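Side-chain contacts in BugD (Bordetella pertussis Tohama I, PDB 2F5X), which is a periplasmic solute receptor that binds aspartic acid and probably serves substrate uptake as a member of the tripartite tricarboxylate transporter receptor family: residues 241-244 with 245-249; 270-274 with 275-279; 298-301 with 302-305. All blocks are in the same frame, centred on the assembly; numbering follows the deposited sequence.

Contact 1 (241-244 with 245-249); sequences MWAP and KGTPK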
loop_
_atom_site.group_PDB
_atom_site.type_symbol
_atom_site.label_atom_id
_atom_site.label_comp_id
_atom_site.label_asym_id
_atom_site.label_seq_id
_atom_site.Cartn_x
_atom_site.Cartn_y
_atom_site.Cartn_z
HETATM N N MSE A 241 -2.081 3.457 11.132
HETATM C CA MSE A 241 -1.080 3.230 12.154
HETATM C C MSE A 241 -1.772 2.548 13.328
HETATM O O MSE A 241 -2.847 2.972 13.731
HETATM C CB MSE A 241 -0.448 4.556 12.593
HETATM C CG MSE A 241 0.556 4.406 13.717
HETATM SE SE MSE A 241 1.329 6.115 14.153
HETATM C CE MSE A 241 2.316 6.353 12.626
ATOM N N TRP A 242 -1.159 1.481 13.841
ATOM C CA TRP A 242 -1.723 0.695 14.939
ATOM C C TRP A 242 -0.674 0.418 16.014
ATOM O O TRP A 242 0.526 0.354 15.723
ATOM C CB TRP A 242 -2.167 -0.674 14.422
ATOM C CG TRP A 242 -3.349 -0.755 13.476
ATOM C CD1 TRP A 242 -4.647 -1.056 13.810
ATOM C CD2 TRP A 242 -3.320 -0.670 12.047
ATOM N NE1 TRP A 242 -5.428 -1.129 12.682
ATOM C CE2 TRP A 242 -4.642 -0.903 11.582
ATOM C CE3 TRP A 242 -2.314 -0.408 11.103
ATOM C CZ2 TRP A 242 -4.982 -0.874 10.223
ATOM C CZ3 TRP A 242 -2.653 -0.392 9.745
ATOM C CH2 TRP A 242 -3.979 -0.610 9.323
ATOM N N ALA A 243 -1.139 0.202 17.244
ATOM C CA ALA A 243 -0.314 -0.329 18.333
ATOM C C ALA A 243 -0.865 -1.710 18.714
ATOM O O ALA A 243 -2.013 -2.010 18.391
ATOM C CB ALA A 243 -0.357 0.621 19.546
ATOM N N PRO A 244 -0.099 -2.558 19.404
ATOM C CA PRO A 244 -0.634 -3.869 19.808
ATOM C C PRO A 244 -1.804 -3.739 20.776
ATOM O O PRO A 244 -1.850 -2.771 21.543
ATOM C CB PRO A 244 0.550 -4.534 20.526
ATOM C CG PRO A 244 1.760 -3.802 20.010
ATOM C CD PRO A 244 1.304 -2.380 19.829
ATOM N N LYS A 245 -2.729 -4.695 20.738
ATOM C CA LYS A 245 -3.808 -4.757 21.730
ATOM C C LYS A 245 -3.261 -4.622 23.143
ATOM O O LYS A 245 -2.263 -5.254 23.493
ATOM C CB LYS A 245 -4.582 -6.077 21.619
ATOM C CG LYS A 245 -5.735 -6.187 22.624
ATOM C CD LYS A 245 -6.429 -7.537 22.510
ATOM C CE LYS A 245 -7.333 -7.789 23.717
ATOM N NZ LYS A 245 -8.423 -6.773 23.872
ATOM N N GLY A 246 -3.925 -3.794 23.946
ATOM C CA GLY A 246 -3.574 -3.640 25.348
ATOM C C GLY A 246 -2.585 -2.522 25.606
ATOM O O GLY A 246 -2.218 -2.286 26.752
ATOM N N THR A 247 -2.140 -1.838 24.556
ATOM C CA THR A 247 -1.300 -0.645 24.731
ATOM C C THR A 247 -2.081 0.369 25.580
ATOM O O THR A 247 -3.248 0.635 25.293
ATOM C CB THR A 247 -0.917 -0.057 23.353
ATOM O OG1 THR A 247 -0.102 -1.001 22.630
ATOM C CG2 THR A 247 -0.006 1.162 23.508
ATOM N N PRO A 248 -1.476 0.894 26.651
ATOM C CA PRO A 248 -2.209 1.754 27.594
ATOM C C PRO A 248 -2.865 2.958 26.927
ATOM O O PRO A 248 -2.297 3.534 25.993
ATOM C CB PRO A 248 -1.122 2.212 28.570
ATOM C CG PRO A 248 -0.094 1.156 28.507
ATOM C CD PRO A 248 -0.075 0.692 27.070
ATOM N N LYS A 249 -4.044 3.338 27.407
ATOM C CA LYS A 249 -4.767 4.464 26.821
ATOM C C LYS A 249 -3.926 5.765 26.727
ATOM O O LYS A 249 -3.955 6.412 25.684
ATOM C CB LYS A 249 -6.111 4.701 27.533
ATOM C CG LYS A 249 -6.800 6.025 27.184
ATOM C CD LYS A 249 -7.463 5.982 25.806
ATOM C CE LYS A 249 -8.513 7.087 25.656
ATOM N NZ LYS A 249 -9.851 6.548 25.278
#
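Thr-247 turns OG1 beside its own backbone N (chi1 -64°), and this torsion brings the hydroxyl to the carbonyl of Pro-244. CG2 is then anti to the same N and leans over Ala-243. The motif is a type II beta turn from Pro-244 to Thr-247. It takes the chain from the end of strand 236-244 towards helix 249-263.

Pro-244 O receives two bonds from one residue. Thr-247 OG1 donates to Pro-244 O at 2.7 Å. The turn bond, Thr-247 N to Pro-244 O, is longer at 3.2 Å, with an N-H...O angle of 152°. The donor OG1 lies 15° out of the Pro-244 carbonyl plane. Both ends of the turn are therefore tied through backbone and side chain together, which limits rotation of the threonine.

The hydroxyl also has apolar neighbours. Thr-247 OG1 lies 3.4 Å from Pro-244 CD, and the two side chains run at a slant to each other. Ala-243 CB points towards the turn and meets the threonine at CB and CG2. The turn folds back on the end of its strand, and Thr-247 and Ala-243 are both buried.

Gly-246 takes the positive phi of the third position of a type II turn. Its N is hydrogen-bonded to Glu-103 OE2, which ties the turn to the neighbouring strand 102-117. Lys-245 leads away from the turn, and its side chain touches Glu-103 of the same strand. Pro-248, right after the turn, is the N-cap of helix 249-263. On the strand side, Ala-243 CB sits 3.5 Å from Thr-247 OG1.

Contact 2 (270-274 with 275-279); sequences ERMKQ and LGAEV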
loop_
_atom_site.group_PDB
_atom_site.type_symbol
_atom_site.label_atom_id
_atom_site.label_comp_id
_atom_site.label_asym_id
_atom_site.label_seq_id
_atom_site.Cartn_x
_atom_site.Cartn_y
_atom_site.Cartn_z
ATOM N N GLU A 270 4.167 18.182 1.697
ATOM C CA GLU A 270 4.795 18.486 0.409
ATOM C C GLU A 270 5.314 17.219 -0.261
ATOM O O GLU A 270 5.087 17.007 -1.459
ATOM C CB GLU A 270 5.932 19.502 0.557
ATOM C CG GLU A 270 6.556 19.955 -0.767
ATOM C CD GLU A 270 5.536 20.343 -1.838
ATOM O OE1 GLU A 270 4.533 21.030 -1.523
ATOM O OE2 GLU A 270 5.742 19.957 -3.012
ATOM N N ARG A 271 6.003 16.382 0.513
ATOM C CA ARG A 271 6.534 15.129 -0.026
ATOM C C ARG A 271 5.404 14.218 -0.485
ATOM O O ARG A 271 5.481 13.634 -1.566
ATOM C CB ARG A 271 7.452 14.408 0.972
ATOM C CG ARG A 271 8.088 13.115 0.399
ATOM C CD ARG A 271 9.053 13.348 -0.765
ATOM N NE ARG A 271 9.711 12.117 -1.206
ATOM C CZ ARG A 271 10.115 11.877 -2.459
ATOM N NH1 ARG A 271 9.930 12.776 -3.419
ATOM N NH2 ARG A 271 10.702 10.726 -2.757
HETATM N N MSE A 272 4.350 14.115 0.325
HETATM C CA MSE A 272 3.190 13.306 -0.059
HETATM C C MSE A 272 2.524 13.832 -1.329
HETATM O O MSE A 272 2.200 13.052 -2.238
HETATM C CB MSE A 272 2.170 13.205 1.087
HETATM C CG MSE A 272 2.675 12.399 2.301
HETATM SE SE MSE A 272 3.325 10.574 1.912
HETATM C CE MSE A 272 5.283 10.937 1.911
ATOM N N LYS A 273 2.359 15.152 -1.410
ATOM C CA LYS A 273 1.749 15.778 -2.585
ATOM C C LYS A 273 2.544 15.464 -3.860
ATOM O O LYS A 273 1.974 15.074 -4.881
ATOM C CB LYS A 273 1.624 17.293 -2.371
ATOM C CG LYS A 273 0.954 18.025 -3.518
ATOM C CD LYS A 273 1.080 19.544 -3.363
ATOM C CE LYS A 273 0.381 20.270 -4.501
ATOM N NZ LYS A 273 1.139 20.119 -5.786
ATOM N N GLN A 274 3.865 15.588 -3.777
ATOM C CA GLN A 274 4.733 15.292 -4.918
ATOM C C GLN A 274 4.587 13.841 -5.367
ATOM O O GLN A 274 4.650 13.550 -6.563
ATOM C CB GLN A 274 6.186 15.572 -4.565
ATOM C CG GLN A 274 6.500 17.056 -4.412
ATOM C CD GLN A 274 7.906 17.306 -3.907
ATOM O OE1 GLN A 274 8.447 16.504 -3.143
ATOM N NE2 GLN A 274 8.501 18.424 -4.325
ATOM N N LEU A 275 4.372 12.951 -4.401
ATOM C CA LEU A 275 4.241 11.518 -4.661
ATOM C C LEU A 275 2.809 11.066 -4.922
ATOM O O LEU A 275 2.556 9.872 -5.073
ATOM C CB LEU A 275 4.842 10.705 -3.510
ATOM C CG LEU A 275 6.358 10.804 -3.307
ATOM C CD1 LEU A 275 6.721 10.020 -2.058
ATOM C CD2 LEU A 275 7.134 10.297 -4.528
ATOM N N GLY A 276 1.877 12.017 -4.963
ATOM C CA GLY A 276 0.503 11.734 -5.348
ATOM C C GLY A 276 -0.375 11.184 -4.240
ATOM O O GLY A 276 -1.521 10.780 -4.492
ATOM N N ALA A 277 0.150 11.186 -3.017
ATOM C CA ALA A 277 -0.592 10.696 -1.861
ATOM C C ALA A 277 -1.478 11.778 -1.264
ATOM O O ALA A 277 -1.048 12.924 -1.094
ATOM C CB ALA A 277 0.357 10.148 -0.801
ATOM N N GLU A 278 -2.719 11.413 -0.963
ATOM C CA GLU A 278 -3.622 12.290 -0.227
ATOM C C GLU A 278 -3.371 12.081 1.259
ATOM O O GLU A 278 -3.391 10.946 1.728
ATOM C CB GLU A 278 -5.081 11.937 -0.541
ATOM C CG GLU A 278 -6.076 12.683 0.347
ATOM C CD GLU A 278 -7.513 12.218 0.194
ATOM O OE1 GLU A 278 -8.413 13.026 0.522
ATOM O OE2 GLU A 278 -7.750 11.055 -0.222
ATOM N N VAL A 279 -3.144 13.164 1.998
ATOM C CA VAL A 279 -2.928 13.060 3.437
ATOM C C VAL A 279 -4.286 13.105 4.129
ATOM O O VAL A 279 -5.095 14.000 3.859
ATOM C CB VAL A 279 -1.993 14.183 3.974
ATOM C CG1 VAL A 279 -1.764 14.025 5.479
ATOM C CG2 VAL A 279 -0.655 14.165 3.239
#
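Met-272 O accepts from two N-H groups of the chain that follows: a sound bond from Ala-277 N at 2.9 Å and a weak one from Leu-275 N. The motif is a Schellman motif, which ends helix 266-274 and turns the chain into strand 278-279. Ala-277 N comes from above the carbonyl plane, 37° out of it. Gly-276 provides the positive phi of the reversal, and its N donates to Lys-273 O at 3.1 Å. Leu-275 N also keeps a helical bond to Arg-271 O.

Side chains pack on both flanks. Arg-271 bends at chi2 (65°), which lays its guanidinium against Leu-275. Leu-275 CD1 covers one face of that group, 3.7 Å above the plane and offset to the rim. The contact is apolar against a charged plane, with Leu-275 CD2 near NH1. Leu-275 also packs on helix 193-201, and its carbonyl O is hydrogen-bonded to Thr-193 OG1.

On the other flank, selenomethionine Met-272 crosses Val-279 at about a right angle. Met-272 CB also lies 4.0 Å from Ala-277 CB. Helix 30-46 and strand 102-117 add Val-34 and Val-109 to this apolar cluster, whose Met-272 and Ala-277 are buried. The helix end is thus joined to the short strand it leads into. The closest side-chain approach between helix and strand here is Met-272 CB to Val-279 CG2, 3.7 Å.

Contact 3 (298-301 with 302-305); sequences PQWA and ELFK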
loop_
_atom_site.group_PDB
_atom_site.type_symbol
_atom_site.label_atom_id
_atom_site.label_comp_id
_atom_site.label_asym_id
_atom_site.label_seq_id
_atom_site.Cartn_x
_atom_site.Cartn_y
_atom_site.Cartn_z
ATOM N N PRO A 298 -14.985 -6.711 4.661
ATOM C CA PRO A 298 -16.072 -7.331 3.885
ATOM C C PRO A 298 -16.080 -6.897 2.416
ATOM O O PRO A 298 -16.448 -7.706 1.549
ATOM C CB PRO A 298 -17.349 -6.864 4.600
ATOM C CG PRO A 298 -16.900 -6.353 5.927
ATOM C CD PRO A 298 -15.506 -5.858 5.746
ATOM N N GLN A 299 -15.664 -5.662 2.123
ATOM C CA GLN A 299 -15.646 -5.222 0.726
ATOM C C GLN A 299 -14.690 -6.076 -0.109
ATOM O O GLN A 299 -15.072 -6.622 -1.152
ATOM C CB GLN A 299 -15.277 -3.750 0.604
ATOM C CG GLN A 299 -15.230 -3.257 -0.837
ATOM C CD GLN A 299 -14.692 -1.851 -0.949
ATOM O OE1 GLN A 299 -15.290 -0.916 -0.429
ATOM N NE2 GLN A 299 -13.569 -1.695 -1.634
ATOM N N TRP A 300 -13.449 -6.202 0.345
ATOM C CA TRP A 300 -12.492 -7.023 -0.392
ATOM C C TRP A 300 -12.837 -8.511 -0.353
ATOM O O TRP A 300 -12.559 -9.233 -1.308
ATOM C CB TRP A 300 -11.060 -6.754 0.073
ATOM C CG TRP A 300 -10.688 -5.300 -0.035
ATOM C CD1 TRP A 300 -10.248 -4.479 0.984
ATOM C CD2 TRP A 300 -10.722 -4.482 -1.216
ATOM N NE1 TRP A 300 -10.013 -3.215 0.498
ATOM C CE2 TRP A 300 -10.289 -3.187 -0.844
ATOM C CE3 TRP A 300 -11.080 -4.709 -2.559
ATOM C CZ2 TRP A 300 -10.200 -2.127 -1.759
ATOM C CZ3 TRP A 300 -10.989 -3.649 -3.471
ATOM C CH2 TRP A 300 -10.552 -2.376 -3.059
ATOM N N ALA A 301 -13.483 -8.959 0.726
ATOM C CA ALA A 301 -13.921 -10.349 0.820
ATOM C C ALA A 301 -14.838 -10.695 -0.347
ATOM O O ALA A 301 -14.692 -11.760 -0.974
ATOM C CB ALA A 301 -14.619 -10.605 2.151
ATOM N N GLU A 302 -15.774 -9.788 -0.639
ATOM C CA GLU A 302 -16.727 -9.990 -1.728
ATOM C C GLU A 302 -16.035 -9.961 -3.088
ATOM O O GLU A 302 -16.347 -10.776 -3.944
ATOM C CB GLU A 302 -17.880 -8.978 -1.658
ATOM C CG GLU A 302 -18.965 -9.172 -2.723
ATOM C CD GLU A 302 -19.754 -10.472 -2.590
ATOM O OE1 GLU A 302 -19.778 -11.086 -1.497
ATOM O OE2 GLU A 302 -20.370 -10.887 -3.599
ATOM N N LEU A 303 -15.090 -9.039 -3.266
ATOM C CA LEU A 303 -14.296 -8.968 -4.495
ATOM C C LEU A 303 -13.571 -10.286 -4.778
ATOM O O LEU A 303 -13.646 -10.810 -5.892
ATOM C CB LEU A 303 -13.298 -7.804 -4.444
ATOM C CG LEU A 303 -12.501 -7.536 -5.734
ATOM C CD1 LEU A 303 -12.334 -6.042 -5.971
ATOM C CD2 LEU A 303 -11.135 -8.225 -5.722
ATOM N N PHE A 304 -12.881 -10.821 -3.771
ATOM C CA PHE A 304 -12.147 -12.072 -3.949
ATOM C C PHE A 304 -13.074 -13.262 -4.166
ATOM O O PHE A 304 -12.780 -14.135 -4.986
ATOM C CB PHE A 304 -11.179 -12.323 -2.795
ATOM C CG PHE A 304 -10.045 -11.334 -2.735
ATOM C CD1 PHE A 304 -9.188 -11.159 -3.822
ATOM C CD2 PHE A 304 -9.833 -10.579 -1.591
ATOM C CE1 PHE A 304 -8.145 -10.245 -3.765
ATOM C CE2 PHE A 304 -8.797 -9.670 -1.526
ATOM C CZ PHE A 304 -7.950 -9.501 -2.606
ATOM N N LYS A 305 -14.192 -13.290 -3.441
ATOM C CA LYS A 305 -15.201 -14.337 -3.637
ATOM C C LYS A 305 -15.679 -14.380 -5.091
ATOM O O LYS A 305 -15.754 -15.455 -5.700
ATOM C CB LYS A 305 -16.387 -14.127 -2.687
ATOM C CG LYS A 305 -17.528 -15.147 -2.864
ATOM C CD LYS A 305 -18.380 -15.246 -1.604
ATOM C CE LYS A 305 -19.626 -16.089 -1.832
ATOM N NZ LYS A 305 -20.873 -15.312 -1.550
#
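Trp-300 and Leu-303 lie side by side and point the same way on one face of helix 286-306, an alpha-helix near the C-terminus. Leu-303 CD1 meets the indole at its edge, in the ring plane, and comes 3.7 Å from Trp-300 CZ3. Over one face of the indole lies the amide of Gln-299, whose NE2 is 3.3 Å above the plane and offset to the rim. Gln-299 OE1 is hydrogen-bonded to Gln-295 NE2. The indole NE1 is hydrogen-bonded to Gln-296 OE1, which limits the tilt of the ring.

Phe-304 takes the next place along the helix. Leu-303 CD2 stands 3.9 Å above one face of its ring, towards the rim. Phe-304 CE2 meets Trp-300 CB. Phe-304 CG stays beside its own backbone N (chi1 -67°), which sets Phe-304 CD2 3.1 Å from Trp-300 O in an oblique approach. Trp-300 and Phe-304 both reach Leu-153 of helix 150-162 and Thr-86 of helix 83-86, while Leu-303 touches Met-157. The contact therefore packs the C-terminal helix against both. Glu-302 forms a salt bridge with Lys-306. The backbone bond from Phe-304 N to Trp-300 O measures 2.9 Å, N-H...O angle 168°.

How the contacts relate
The three contacts follow one another along the chain and do not touch. Contact 1 and contact 2 both reach the same mixed sheet, and each meets strand 102-117. Their centres are about 27 Å apart and nearest atoms about 11 Å, as for contacts 1 and 3. Contacts 2 and 3 lie on opposite sides of the chain's centre, their centres about 28 Å apart. The bound aspartic acid is about 11 Å from the Leu-275 side chain and about 12 Å from Phe-304. Neither belongs to the pocket itself. Contact 3 packs on helix 150-162, whose first residues, Ala-150 and Ser-151, line that pocket. Contact 2 packs on helix 193-201, just after pocket residue Gln-192.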